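PDB 4CEM: regulator of nonsense transcripts 2 from Homo sapiens, which takes part in nonsense-mediated mRNA decay and is represented here by the first of its three MIF4G domains, an all-helical module that probably serves protein interactions. Local coordinates for residues 27-30 and 31-35; 180-184 and 185-189; 11-14 and 15-19; 89-92 and 93-97; 226-230 and 231-235. One frame throughout, in Å; residues are numbered along the deposited sequence.

In the fold
From the N terminus, helix 6-33 carries contact 3 (11-19) and then contact 1 (27-35). Contact 4 (89-97) covers the end of helix 86-95, contact 2 (180-189) the turn between helices 164-181 and 189-204, and contact 5 (226-235) the start of helix 230-259. Each is local, so none closes a long loop; they follow in series, without nesting or crossing. Contacts 1 and 5 nevertheless touch, with R29 against I227 and I228, and D164 pairs with both R29 and K232. Contact 2, across the chain's centre from contact 1 with about 36 Å between their centres, leans through H186 on helix 230-259, the helix that contact 5 opens.

Contact 1. Residues 27-30 and 31-35; sequences ELRS and KNQNA
E27 and K31, L28 and N32, R29 and Q33, and S30 and N34 pair in four successive i to i+4 backbone bonds. That from N32 N to L28 O is 2.9 Å, that from Q33 N to R29 O 3.0 Å. The side chains of R29 and Q33 rise together from one side of this helix. R29 holds CG anti to its own N (chi1 161°) and bends at chi3, which brings the guanidinium back beside Q33, with Q33 NE2 over one of its faces and 3.4 Å from R29 CZ. Guanidinium and amide are turned 58° against each other; as modelled, R29 NH1 and Q33 NE2 are both donors and make no hydrogen bond. All this lies late in helix 6-33, where polar ends reach other parts of the fold: R29 NE to I158 O, R29 NH2 to D164. Putting an alanine at R29 removes the guanidinium and would probably leave D164 without this salt-bridge mate and the I158 carbonyl without this donor. On the neighbouring face, buried N32 lays its CG 3.3 Å from L28 O, while its amide bonds outside the helix, OD1 to Q115 and ND2 to V159 O and S111 OG.

Contact 2. Residues 180-184 and 185-189; sequences NADRE and SHTHV
S185 folds its carbonyl back over D182, the first residue past helix 164-181, and S185 O meets D182 CA in a CA-H...O contact of 3.2 Å. H186 lays one face of its ring over the D182 backbone carbon. H186 ND1 donates to E184 O at 3.2 Å, from well above the carbonyl plane, while NE2 bonds to S246 and the ring meets Y243 and H250. With an alanine in place of H186 the imidazole is gone, which would probably leave the E184 carbonyl and S246 without this partner and a gap beside Y243 and H250. T187 then gives a weak bond from OG1 to D182 OD1, 3.1 Å. D182 keeps CG beside its backbone N (chi1 -74°), which turns the carboxylate toward T187 and H188. H188 meets that carboxylate twice: its ND1 donates to D182 OD1 at 2.6 Å, and its backbone N to D182 OD2, modelled closer than is reliable at this resolution. OD1 lies near the imidazole plane but is approached from above the carboxylate plane, 45° out of it. With H188 at the N-cap of helix 189-204, this is a short interhelical turn of the helical MIF4G fold, fastened by a histidine-carboxylate bond.

Contact 3. Residues 11-14 and 15-19; sequences SIQL and HQEAW
Four backbone bonds come first: H15 to S11, Q16 to I12, E17 to Q13 and A18 to L14, each amide N reaching the carbonyl four residues earlier. H15 N to S11 O and A18 N to L14 O are both 2.9 Å.

The polar side chains form a second group. Q13 and Q16 run side by side and point the same way, their amide planes 63° apart. Q16 keeps CG anti to its backbone N (chi1 -178°) and is extended beyond it, whereas Q13 bends at chi2 (-65°), which brings its amide alongside that of Q16. Q13 NE2 lies 2.9 Å from Q16 OE1, but the angle is too poor for a hydrogen bond. On the other branch of the same amide, Q13 OE1 faces E17 OE2, two acceptors as modelled. This row therefore touches without a bond among its ends.

The rings make the third group. W19 CD1 stands 3.6 Å above one face of the H15 imidazole, offset toward its rim, and H15 also meets F222 edge-to-face. W19 NE1 is bonded to S221 O.

L14 and S11 pack on helix 209-218, and A18 on F222 and P223, while Q13, Q16 and E17 are exposed: broadly the pattern of an amphipathic helix, packed on helix 209-218 and the loop after it.

Contact 4. Residues 89-92 and 93-97; sequences AVAS and IVEAK
A89 to I93, V90 to V94, A91 to E95 and S92 to A96 are joined by regular i to i+4 hydrogen bonds, the one from A96 N to S92 O being 2.9 Å. A96 is the first residue to leave helical geometry, so this bond comes at the end of helix 86-95.

Apolar contact is modest: V90 CG1 meets V94 CG2 at 4.3 Å, one turn apart. V94 holds this CG2 branch beside its backbone N and 3.3 Å from V90 O. I93 likewise folds CG1 back along the helix, 3.3 Å from A89 O.

Among polar groups, the exposed E95 lays its CG 3.3 Å from A91 O, and its carboxylate stays beside that carbonyl without a bond, since both are acceptors. The buried S92 hydroxyl is satisfied outside, by V59 O and, weakly, by E88 O.

The helix is packed on several sides: V90 and V94 lean on helix 120-137, through F120, V127, W128 and H131; A89 and I93 meet F113 and C110 of helix 103-116; S92 and E95 touch K63.

Contact 5. Residues 226-230 and 231-235; sequences EIISP and EKQQP
S229 and P230 hand their carbonyls to the first turn of helix 230-259, Q233 N bonding to S229 O and Q234 N to P230 O, both at 3.1 Å. S229 sits at the N-cap. Its OG stands between its own N and carbonyl carbon (chi1 79°), from where it accepts K232 N in a straight but weak bond of 3.4 Å. The same hydroxyl gives a weak bond to E231 OE1, 3.3 Å away; E231 can reach back to it because its chain bends at chi2 (76°). I228, one residue ahead of the cap, turns its CG2 branch onto the helix: I228 CG2 touches K232 CB at 3.5 Å and Q233 CG at 3.8 Å, the I228 and K232 chains crossing nearly at right angles. Beyond this apolar base K232 extends to a salt bridge with D164. On the buried Q233, NE2 passes 3.2 Å from I228 O at too poor an angle to bond, and is instead bonded to D202 O and S225 OG. P230, at the first helical position, has no N-H to satisfy. A serine N-cap followed by proline is a classic helix start, here of helix 230-259.

Contact 1. Residues 27-30 and 31-35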
loop_
_atom_site.group_PDB
_atom_site.type_symbol
_atom_site.label_atom_id
_atom_site.label_comp_id
_atom_site.label_asym_id
_atom_site.label_seq_id
_atom_site.Cartn_x
_atom_site.Cartn_y
_atom_site.Cartn_z
ATOM N N GLU A 27 -13.880 -10.244 8.632
ATOM C CA GLU A 27 -14.122 -11.674 8.519
ATOM C C GLU A 27 -12.786 -12.430 8.556
ATOM O O GLU A 27 -12.622 -13.371 9.318
ATOM C CB GLU A 27 -14.876 -11.937 7.209
ATOM C CG GLU A 27 -15.542 -13.295 7.092
ATOM C CD GLU A 27 -15.782 -13.726 5.643
ATOM O OE1 GLU A 27 -15.847 -12.855 4.743
ATOM O OE2 GLU A 27 -15.910 -14.949 5.399
ATOM N N LEU A 28 -11.836 -11.992 7.734
ATOM C CA LEU A 28 -10.496 -12.564 7.692
ATOM C C LEU A 28 -9.727 -12.422 8.998
ATOM O O LEU A 28 -9.068 -13.371 9.430
ATOM C CB LEU A 28 -9.683 -11.928 6.556
ATOM C CG LEU A 28 -9.937 -12.529 5.176
ATOM C CD1 LEU A 28 -9.025 -11.876 4.148
ATOM C CD2 LEU A 28 -9.740 -14.041 5.210
ATOM N N ARG A 29 -9.800 -11.250 9.621
ATOM C CA ARG A 29 -9.130 -11.026 10.910
ATOM C C ARG A 29 -9.656 -11.991 11.966
ATOM O O ARG A 29 -8.890 -12.530 12.757
ATOM C CB ARG A 29 -9.271 -9.557 11.369
ATOM C CG ARG A 29 -9.024 -9.291 12.855
ATOM C CD ARG A 29 -8.863 -7.803 13.163
ATOM N NE ARG A 29 -7.476 -7.399 12.956
ATOM C CZ ARG A 29 -6.610 -7.073 13.911
ATOM N NH1 ARG A 29 -6.959 -7.042 15.188
ATOM N NH2 ARG A 29 -5.374 -6.750 13.576
ATOM N N SER A 30 -10.965 -12.217 11.971
ATOM C CA SER A 30 -11.568 -13.110 12.953
ATOM C C SER A 30 -11.008 -14.529 12.821
ATOM O O SER A 30 -10.539 -15.108 13.803
ATOM C CB SER A 30 -13.085 -13.119 12.796
ATOM O OG SER A 30 -13.695 -13.837 13.849
ATOM N N LYS A 31 -11.049 -15.071 11.605
ATOM C CA LYS A 31 -10.521 -16.416 11.326
ATOM C C LYS A 31 -9.042 -16.555 11.634
ATOM O O LYS A 31 -8.613 -17.563 12.200
ATOM C CB LYS A 31 -10.749 -16.824 9.859
ATOM C CG LYS A 31 -11.876 -17.827 9.679
ATOM C CD LYS A 31 -11.753 -18.600 8.371
ATOM C CE LYS A 31 -12.250 -20.039 8.523
ATOM N NZ LYS A 31 -12.053 -20.826 7.271
ATOM N N ASN A 32 -8.259 -15.557 11.238
ATOM C CA ASN A 32 -6.816 -15.635 11.397
ATOM C C ASN A 32 -6.382 -15.565 12.856
ATOM O O ASN A 32 -5.561 -16.364 13.297
ATOM C CB ASN A 32 -6.137 -14.549 10.577
ATOM C CG ASN A 32 -6.154 -14.853 9.101
ATOM O OD1 ASN A 32 -6.175 -16.014 8.701
ATOM N ND2 ASN A 32 -6.140 -13.816 8.280
ATOM N N GLN A 33 -6.947 -14.635 13.611
ATOM C CA GLN A 33 -6.636 -14.532 15.031
ATOM C C GLN A 33 -7.063 -15.785 15.785
ATOM O O GLN A 33 -6.402 -16.186 16.743
ATOM C CB GLN A 33 -7.313 -13.309 15.641
ATOM C CG GLN A 33 -6.778 -11.997 15.110
ATOM C CD GLN A 33 -7.309 -10.800 15.869
ATOM O OE1 GLN A 33 -8.434 -10.810 16.366
ATOM N NE2 GLN A 33 -6.494 -9.760 15.963
ATOM N N ASN A 34 -8.155 -16.410 15.345
ATOM C CA ASN A 34 -8.676 -17.616 16.001
ATOM C C ASN A 34 -8.032 -18.927 15.522
ATOM O O ASN A 34 -8.335 -19.987 16.044
ATOM C CB ASN A 34 -10.191 -17.693 15.815
ATOM C CG ASN A 34 -10.889 -18.369 16.976
ATOM O OD1 ASN A 34 -10.735 -17.961 18.125
ATOM N ND2 ASN A 34 -11.678 -19.390 16.683
ATOM N N ALA A 35 -7.128 -18.844 14.549
ATOM C CA ALA A 35 -6.487 -20.023 13.941
ATOM C C ALA A 35 -5.833 -21.031 14.900
ATOM O O ALA A 35 -6.009 -22.239 14.735
ATOM C CB ALA A 35 -5.457 -19.571 12.911
#

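Contact 2. Residues 180-184 and 185-189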
loop_
_atom_site.group_PDB
_atom_site.type_symbol
_atom_site.label_atom_id
_atom_site.label_comp_id
_atom_site.label_asym_id
_atom_site.label_seq_id
_atom_site.Cartn_x
_atom_site.Cartn_y
_atom_site.Cartn_z
ATOM N N ASN A 180 12.006 10.007 5.501
ATOM C CA ASN A 180 13.398 10.446 5.483
ATOM C C ASN A 180 13.986 10.476 4.077
ATOM O O ASN A 180 14.771 11.371 3.748
ATOM C CB ASN A 180 14.235 9.564 6.407
ATOM C CG ASN A 180 13.846 9.729 7.865
ATOM O OD1 ASN A 180 13.629 10.847 8.331
ATOM N ND2 ASN A 180 13.748 8.619 8.591
ATOM N N ALA A 181 13.598 9.511 3.249
ATOM C CA ALA A 181 14.008 9.493 1.850
ATOM C C ALA A 181 13.468 10.705 1.086
ATOM O O ALA A 181 14.166 11.260 0.238
ATOM C CB ALA A 181 13.552 8.207 1.178
ATOM N N ASP A 182 12.236 11.118 1.396
ATOM C CA ASP A 182 11.535 12.137 0.611
ATOM C C ASP A 182 11.328 13.453 1.359
ATOM O O ASP A 182 10.241 13.731 1.867
ATOM C CB ASP A 182 10.190 11.587 0.140
ATOM C CG ASP A 182 10.329 10.588 -0.988
ATOM O OD1 ASP A 182 11.419 10.002 -1.152
ATOM O OD2 ASP A 182 9.342 10.397 -1.729
ATOM N N ARG A 183 12.385 14.261 1.416
ATOM C CA ARG A 183 12.319 15.598 2.011
ATOM C C ARG A 183 12.523 16.705 0.980
ATOM O O ARG A 183 11.918 17.769 1.089
ATOM C CB ARG A 183 13.346 15.725 3.130
ATOM C CG ARG A 183 12.984 14.909 4.349
ATOM C CD ARG A 183 13.969 15.137 5.473
ATOM N NE ARG A 183 13.625 14.343 6.647
ATOM C CZ ARG A 183 14.334 14.310 7.772
ATOM N NH1 ARG A 183 15.446 15.031 7.893
ATOM N NH2 ARG A 183 13.929 13.548 8.785
ATOM N N GLU A 184 13.389 16.457 -0.003
ATOM C CA GLU A 184 13.559 17.349 -1.151
ATOM C C GLU A 184 12.925 16.695 -2.380
ATOM O O GLU A 184 11.952 17.208 -2.939
ATOM C CB GLU A 184 15.048 17.650 -1.400
ATOM C CG GLU A 184 15.576 18.915 -0.723
ATOM C CD GLU A 184 15.632 18.824 0.795
ATOM O OE1 GLU A 184 16.001 17.755 1.328
ATOM O OE2 GLU A 184 15.317 19.834 1.461
ATOM N N SER A 185 13.485 15.558 -2.789
ATOM C CA SER A 185 12.922 14.761 -3.872
ATOM C C SER A 185 11.787 13.930 -3.307
ATOM O O SER A 185 12.003 13.082 -2.441
ATOM C CB SER A 185 13.975 13.825 -4.479
ATOM O OG SER A 185 15.022 14.542 -5.108
ATOM N N HIS A 186 10.574 14.174 -3.789
ATOM C CA HIS A 186 9.428 13.397 -3.347
ATOM C C HIS A 186 9.137 12.324 -4.347
ATOM O O HIS A 186 8.221 12.437 -5.159
ATOM C CB HIS A 186 8.246 14.310 -3.075
ATOM C CG HIS A 186 8.392 15.086 -1.792
ATOM N ND1 HIS A 186 9.119 16.213 -1.708
ATOM C CD2 HIS A 186 7.917 14.826 -0.510
ATOM C CE1 HIS A 186 9.088 16.667 -0.441
ATOM N NE2 HIS A 186 8.353 15.816 0.289
ATOM N N THR A 187 9.949 11.271 -4.285
ATOM C CA THR A 187 9.935 10.183 -5.261
ATOM C C THR A 187 8.993 9.039 -4.878
ATOM O O THR A 187 8.556 8.276 -5.735
ATOM C CB THR A 187 11.360 9.623 -5.456
ATOM O OG1 THR A 187 12.054 9.633 -4.201
ATOM C CG2 THR A 187 12.132 10.472 -6.449
ATOM N N HIS A 188 8.671 8.929 -3.594
ATOM C CA HIS A 188 7.790 7.868 -3.108
ATOM C C HIS A 188 6.351 8.320 -2.936
ATOM O O HIS A 188 5.571 7.638 -2.278
ATOM C CB HIS A 188 8.317 7.315 -1.774
ATOM C CG HIS A 188 9.731 6.759 -1.843
ATOM N ND1 HIS A 188 10.813 7.479 -1.493
ATOM C CD2 HIS A 188 10.204 5.497 -2.213
ATOM C CE1 HIS A 188 11.919 6.726 -1.643
ATOM N NE2 HIS A 188 11.545 5.515 -2.084
ATOM N N VAL A 189 5.967 9.447 -3.535
ATOM C CA VAL A 189 4.641 10.029 -3.276
ATOM C C VAL A 189 3.526 9.044 -3.579
ATOM O O VAL A 189 2.638 8.828 -2.747
ATOM C CB VAL A 189 4.380 11.306 -4.091
ATOM C CG1 VAL A 189 3.042 11.909 -3.700
ATOM C CG2 VAL A 189 5.485 12.313 -3.857
#

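Contact 3. Residues 11-14 and 15-19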
loop_
_atom_site.group_PDB
_atom_site.type_symbol
_atom_site.label_atom_id
_atom_site.label_comp_id
_atom_site.label_asym_id
_atom_site.label_seq_id
_atom_site.Cartn_x
_atom_site.Cartn_y
_atom_site.Cartn_z
ATOM N N SER A 11 -20.462 8.347 -5.335
ATOM C CA SER A 11 -20.525 8.252 -3.879
ATOM C C SER A 11 -21.069 6.905 -3.421
ATOM O O SER A 11 -20.553 6.307 -2.483
ATOM C CB SER A 11 -21.366 9.382 -3.290
ATOM O OG SER A 11 -20.733 10.641 -3.461
ATOM N N ILE A 12 -22.105 6.418 -4.084
ATOM C CA ILE A 12 -22.615 5.086 -3.780
ATOM C C ILE A 12 -21.539 4.033 -4.020
ATOM O O ILE A 12 -21.400 3.111 -3.233
ATOM C CB ILE A 12 -23.890 4.771 -4.586
ATOM C CG1 ILE A 12 -25.086 5.468 -3.943
ATOM C CG2 ILE A 12 -24.154 3.275 -4.649
ATOM C CD1 ILE A 12 -26.309 5.485 -4.827
ATOM N N GLN A 13 -20.768 4.181 -5.092
ATOM C CA GLN A 13 -19.670 3.250 -5.364
ATOM C C GLN A 13 -18.612 3.296 -4.269
ATOM O O GLN A 13 -18.228 2.257 -3.743
ATOM C CB GLN A 13 -19.019 3.516 -6.733
ATOM C CG GLN A 13 -19.618 2.698 -7.868
ATOM C CD GLN A 13 -19.379 1.205 -7.704
ATOM O OE1 GLN A 13 -18.239 0.761 -7.528
ATOM N NE2 GLN A 13 -20.457 0.419 -7.760
ATOM N N LEU A 14 -18.142 4.489 -3.932
ATOM C CA LEU A 14 -17.172 4.644 -2.856
ATOM C C LEU A 14 -17.685 3.908 -1.615
ATOM O O LEU A 14 -17.050 2.975 -1.123
ATOM C CB LEU A 14 -16.947 6.130 -2.563
ATOM C CG LEU A 14 -15.794 6.523 -1.634
ATOM C CD1 LEU A 14 -14.442 6.298 -2.302
ATOM C CD2 LEU A 14 -15.940 7.977 -1.186
ATOM N N HIS A 15 -18.872 4.307 -1.166
ATOM C CA HIS A 15 -19.583 3.688 -0.046
ATOM C C HIS A 15 -19.719 2.175 -0.129
ATOM O O HIS A 15 -19.600 1.484 0.874
ATOM C CB HIS A 15 -20.943 4.376 0.063
ATOM C CG HIS A 15 -21.889 3.760 1.062
ATOM N ND1 HIS A 15 -21.866 4.067 2.372
ATOM C CD2 HIS A 15 -22.937 2.875 0.887
ATOM C CE1 HIS A 15 -22.838 3.397 3.003
ATOM N NE2 HIS A 15 -23.492 2.666 2.095
ATOM N N GLN A 16 -19.949 1.639 -1.316
ATOM C CA GLN A 16 -20.077 0.193 -1.490
ATOM C C GLN A 16 -18.732 -0.521 -1.332
ATOM O O GLN A 16 -18.657 -1.596 -0.734
ATOM C CB GLN A 16 -20.639 -0.103 -2.870
ATOM C CG GLN A 16 -20.860 -1.572 -3.170
ATOM C CD GLN A 16 -21.572 -1.765 -4.493
ATOM O OE1 GLN A 16 -21.358 -1.006 -5.445
ATOM N NE2 GLN A 16 -22.432 -2.773 -4.560
ATOM N N GLU A 17 -17.684 0.078 -1.886
ATOM C CA GLU A 17 -16.343 -0.475 -1.799
ATOM C C GLU A 17 -15.826 -0.437 -0.376
ATOM O O GLU A 17 -15.192 -1.385 0.086
ATOM C CB GLU A 17 -15.379 0.282 -2.722
ATOM C CG GLU A 17 -15.390 -0.250 -4.150
ATOM C CD GLU A 17 -14.941 0.768 -5.178
ATOM O OE1 GLU A 17 -14.064 1.608 -4.863
ATOM O OE2 GLU A 17 -15.476 0.716 -6.304
ATOM N N ALA A 18 -16.097 0.669 0.303
ATOM C CA ALA A 18 -15.750 0.829 1.701
ATOM C C ALA A 18 -16.275 -0.351 2.512
ATOM O O ALA A 18 -15.532 -0.972 3.271
ATOM C CB ALA A 18 -16.327 2.132 2.219
ATOM N N TRP A 19 -17.546 -0.685 2.322
ATOM C CA TRP A 19 -18.149 -1.745 3.118
ATOM C C TRP A 19 -17.648 -3.121 2.755
ATOM O O TRP A 19 -17.408 -3.939 3.642
ATOM C CB TRP A 19 -19.677 -1.653 3.086
ATOM C CG TRP A 19 -20.176 -0.613 4.045
ATOM C CD1 TRP A 19 -20.578 0.690 3.767
ATOM C CD2 TRP A 19 -20.283 -0.738 5.493
ATOM N NE1 TRP A 19 -20.931 1.348 4.906
ATOM C CE2 TRP A 19 -20.776 0.545 5.980
ATOM C CE3 TRP A 19 -20.037 -1.751 6.401
ATOM C CZ2 TRP A 19 -21.015 0.774 7.328
ATOM C CZ3 TRP A 19 -20.272 -1.506 7.753
ATOM C CH2 TRP A 19 -20.758 -0.275 8.203
#

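Contact 4. Residues 89-92 and 93-97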
loop_
_atom_site.group_PDB
_atom_site.type_symbol
_atom_site.label_atom_id
_atom_site.label_comp_id
_atom_site.label_asym_id
_atom_site.label_seq_id
_atom_site.Cartn_x
_atom_site.Cartn_y
_atom_site.Cartn_z
ATOM N N ALA A 89 7.851 -21.506 0.300
ATOM C CA ALA A 89 6.573 -20.890 -0.051
ATOM C C ALA A 89 6.533 -19.424 0.371
ATOM O O ALA A 89 6.083 -18.564 -0.379
ATOM C CB ALA A 89 5.427 -21.656 0.589
ATOM N N VAL A 90 7.016 -19.141 1.573
ATOM C CA VAL A 90 7.112 -17.768 2.046
ATOM C C VAL A 90 7.974 -16.926 1.098
ATOM O O VAL A 90 7.611 -15.802 0.755
ATOM C CB VAL A 90 7.672 -17.721 3.480
ATOM C CG1 VAL A 90 8.118 -16.315 3.843
ATOM C CG2 VAL A 90 6.630 -18.228 4.467
ATOM N N ALA A 91 9.099 -17.485 0.655
ATOM C CA ALA A 91 10.020 -16.775 -0.240
ATOM C C ALA A 91 9.369 -16.423 -1.577
ATOM O O ALA A 91 9.515 -15.303 -2.061
ATOM C CB ALA A 91 11.283 -17.597 -0.462
ATOM N N SER A 92 8.657 -17.378 -2.174
ATOM C CA SER A 92 7.898 -17.122 -3.406
ATOM C C SER A 92 6.907 -15.972 -3.212
ATOM O O SER A 92 6.844 -15.050 -4.015
ATOM C CB SER A 92 7.142 -18.379 -3.838
ATOM O OG SER A 92 8.034 -19.436 -4.145
ATOM N N ILE A 93 6.152 -16.031 -2.122
ATOM C CA ILE A 93 5.148 -15.013 -1.792
ATOM C C ILE A 93 5.767 -13.617 -1.650
ATOM O O ILE A 93 5.227 -12.648 -2.174
ATOM C CB ILE A 93 4.375 -15.389 -0.501
ATOM C CG1 ILE A 93 3.469 -16.601 -0.751
ATOM C CG2 ILE A 93 3.553 -14.217 0.011
ATOM C CD1 ILE A 93 2.961 -17.260 0.510
ATOM N N VAL A 94 6.894 -13.505 -0.958
ATOM C CA VAL A 94 7.514 -12.192 -0.767
ATOM C C VAL A 94 8.108 -11.617 -2.062
ATOM O O VAL A 94 8.038 -10.410 -2.296
ATOM C CB VAL A 94 8.591 -12.223 0.332
ATOM C CG1 VAL A 94 9.282 -10.871 0.439
ATOM C CG2 VAL A 94 7.971 -12.617 1.663
ATOM N N GLU A 95 8.671 -12.473 -2.906
ATOM C CA GLU A 95 9.303 -12.022 -4.153
ATOM C C GLU A 95 8.292 -11.767 -5.276
ATOM O O GLU A 95 8.511 -10.905 -6.116
ATOM C CB GLU A 95 10.342 -13.044 -4.617
ATOM C CG GLU A 95 11.536 -13.188 -3.668
ATOM C CD GLU A 95 12.169 -14.581 -3.672
ATOM O OE1 GLU A 95 11.667 -15.489 -4.387
ATOM O OE2 GLU A 95 13.173 -14.770 -2.942
ATOM N N ALA A 96 7.199 -12.523 -5.290
ATOM C CA ALA A 96 6.186 -12.408 -6.338
ATOM C C ALA A 96 5.805 -10.955 -6.643
ATOM O O ALA A 96 5.616 -10.149 -5.738
ATOM C CB ALA A 96 4.947 -13.196 -5.950
ATOM N N LYS A 97 5.694 -10.629 -7.926
ATOM C CA LYS A 97 5.337 -9.281 -8.363
ATOM C C LYS A 97 3.832 -9.212 -8.586
ATOM O O LYS A 97 3.316 -9.719 -9.579
ATOM C CB LYS A 97 6.089 -8.927 -9.647
ATOM C CG LYS A 97 7.601 -8.873 -9.467
ATOM C CD LYS A 97 8.336 -9.277 -10.738
ATOM C CE LYS A 97 9.829 -9.447 -10.495
ATOM N NZ LYS A 97 10.492 -10.163 -11.622
#

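Contact 5. Residues 226-230 and 231-235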
loop_
_atom_site.group_PDB
_atom_site.type_symbol
_atom_site.label_atom_id
_atom_site.label_comp_id
_atom_site.label_asym_id
_atom_site.label_seq_id
_atom_site.Cartn_x
_atom_site.Cartn_y
_atom_site.Cartn_z
ATOM N N GLU A 226 -12.596 -0.032 13.543
ATOM C CA GLU A 226 -12.687 -0.931 14.701
ATOM C C GLU A 226 -11.561 -1.964 14.785
ATOM O O GLU A 226 -11.636 -2.887 15.592
ATOM C CB GLU A 226 -14.001 -1.709 14.653
ATOM C CG GLU A 226 -15.245 -0.867 14.473
ATOM C CD GLU A 226 -16.506 -1.697 14.580
ATOM O OE1 GLU A 226 -16.526 -2.812 13.993
ATOM O OE2 GLU A 226 -17.461 -1.230 15.255
ATOM N N ILE A 227 -10.530 -1.827 13.961
ATOM C CA ILE A 227 -9.522 -2.872 13.854
ATOM C C ILE A 227 -8.286 -2.469 14.652
ATOM O O ILE A 227 -7.959 -3.113 15.645
ATOM C CB ILE A 227 -9.189 -3.175 12.385
ATOM C CG1 ILE A 227 -10.408 -3.835 11.728
ATOM C CG2 ILE A 227 -7.964 -4.072 12.291
ATOM C CD1 ILE A 227 -10.291 -4.029 10.230
ATOM N N ILE A 228 -7.623 -1.399 14.223
ATOM C CA ILE A 228 -6.492 -0.839 14.953
ATOM C C ILE A 228 -6.983 0.311 15.823
ATOM O O ILE A 228 -7.609 1.249 15.328
ATOM C CB ILE A 228 -5.389 -0.326 14.000
ATOM C CG1 ILE A 228 -4.970 -1.433 13.015
ATOM C CG2 ILE A 228 -4.183 0.175 14.790
ATOM C CD1 ILE A 228 -4.577 -2.737 13.686
ATOM N N SER A 229 -6.671 0.240 17.117
ATOM C CA SER A 229 -7.098 1.246 18.084
ATOM C C SER A 229 -6.545 2.627 17.747
ATOM O O SER A 229 -5.470 2.737 17.162
ATOM C CB SER A 229 -6.617 0.874 19.478
ATOM O OG SER A 229 -5.246 1.214 19.620
ATOM N N PRO A 230 -7.270 3.688 18.134
ATOM C CA PRO A 230 -6.818 5.057 17.831
ATOM C C PRO A 230 -5.409 5.406 18.329
ATOM O O PRO A 230 -4.733 6.210 17.694
ATOM C CB PRO A 230 -7.869 5.941 18.519
ATOM C CG PRO A 230 -9.081 5.082 18.637
ATOM C CD PRO A 230 -8.591 3.669 18.791
ATOM N N GLU A 231 -4.972 4.801 19.439
ATOM C CA GLU A 231 -3.613 5.031 19.982
ATOM C C GLU A 231 -2.552 4.480 19.034
ATOM O O GLU A 231 -1.548 5.135 18.760
ATOM C CB GLU A 231 -3.423 4.373 21.357
ATOM C CG GLU A 231 -4.254 4.963 22.493
ATOM C CD GLU A 231 -5.726 4.564 22.460
ATOM O OE1 GLU A 231 -6.062 3.513 21.857
ATOM O OE2 GLU A 231 -6.554 5.310 23.037
ATOM N N LYS A 232 -2.777 3.268 18.539
ATOM C CA LYS A 232 -1.863 2.645 17.585
ATOM C C LYS A 232 -1.875 3.322 16.218
ATOM O O LYS A 232 -0.904 3.240 15.473
ATOM C CB LYS A 232 -2.190 1.159 17.436
ATOM C CG LYS A 232 -1.872 0.332 18.674
ATOM C CD LYS A 232 -2.454 -1.070 18.579
ATOM C CE LYS A 232 -1.942 -1.963 19.689
ATOM N NZ LYS A 232 -2.829 -3.140 19.870
ATOM N N GLN A 233 -2.976 3.987 15.892
ATOM C CA GLN A 233 -3.106 4.692 14.617
ATOM C C GLN A 233 -2.366 6.021 14.620
ATOM O O GLN A 233 -1.806 6.419 13.602
ATOM C CB GLN A 233 -4.579 4.944 14.302
ATOM C CG GLN A 233 -5.349 3.712 13.872
ATOM C CD GLN A 233 -6.824 3.991 13.680
ATOM O OE1 GLN A 233 -7.367 4.880 14.319
ATOM N NE2 GLN A 233 -7.479 3.233 12.792
ATOM N N GLN A 234 -2.362 6.702 15.766
ATOM C CA GLN A 234 -1.799 8.055 15.881
ATOM C C GLN A 234 -0.394 8.225 15.291
ATOM O O GLN A 234 -0.182 9.114 14.466
ATOM C CB GLN A 234 -1.834 8.536 17.342
ATOM C CG GLN A 234 -1.598 10.031 17.513
ATOM C CD GLN A 234 -2.560 10.870 16.693
ATOM O OE1 GLN A 234 -3.780 10.710 16.792
ATOM N NE2 GLN A 234 -2.015 11.760 15.870
ATOM N N PRO A 235 0.572 7.378 15.696
ATOM C CA PRO A 235 1.907 7.511 15.097
ATOM C C PRO A 235 1.877 7.532 13.573
ATOM O O PRO A 235 2.554 8.353 12.953
ATOM C CB PRO A 235 2.643 6.264 15.583
ATOM C CG PRO A 235 1.946 5.871 16.836
ATOM C CD PRO A 235 0.505 6.248 16.640
#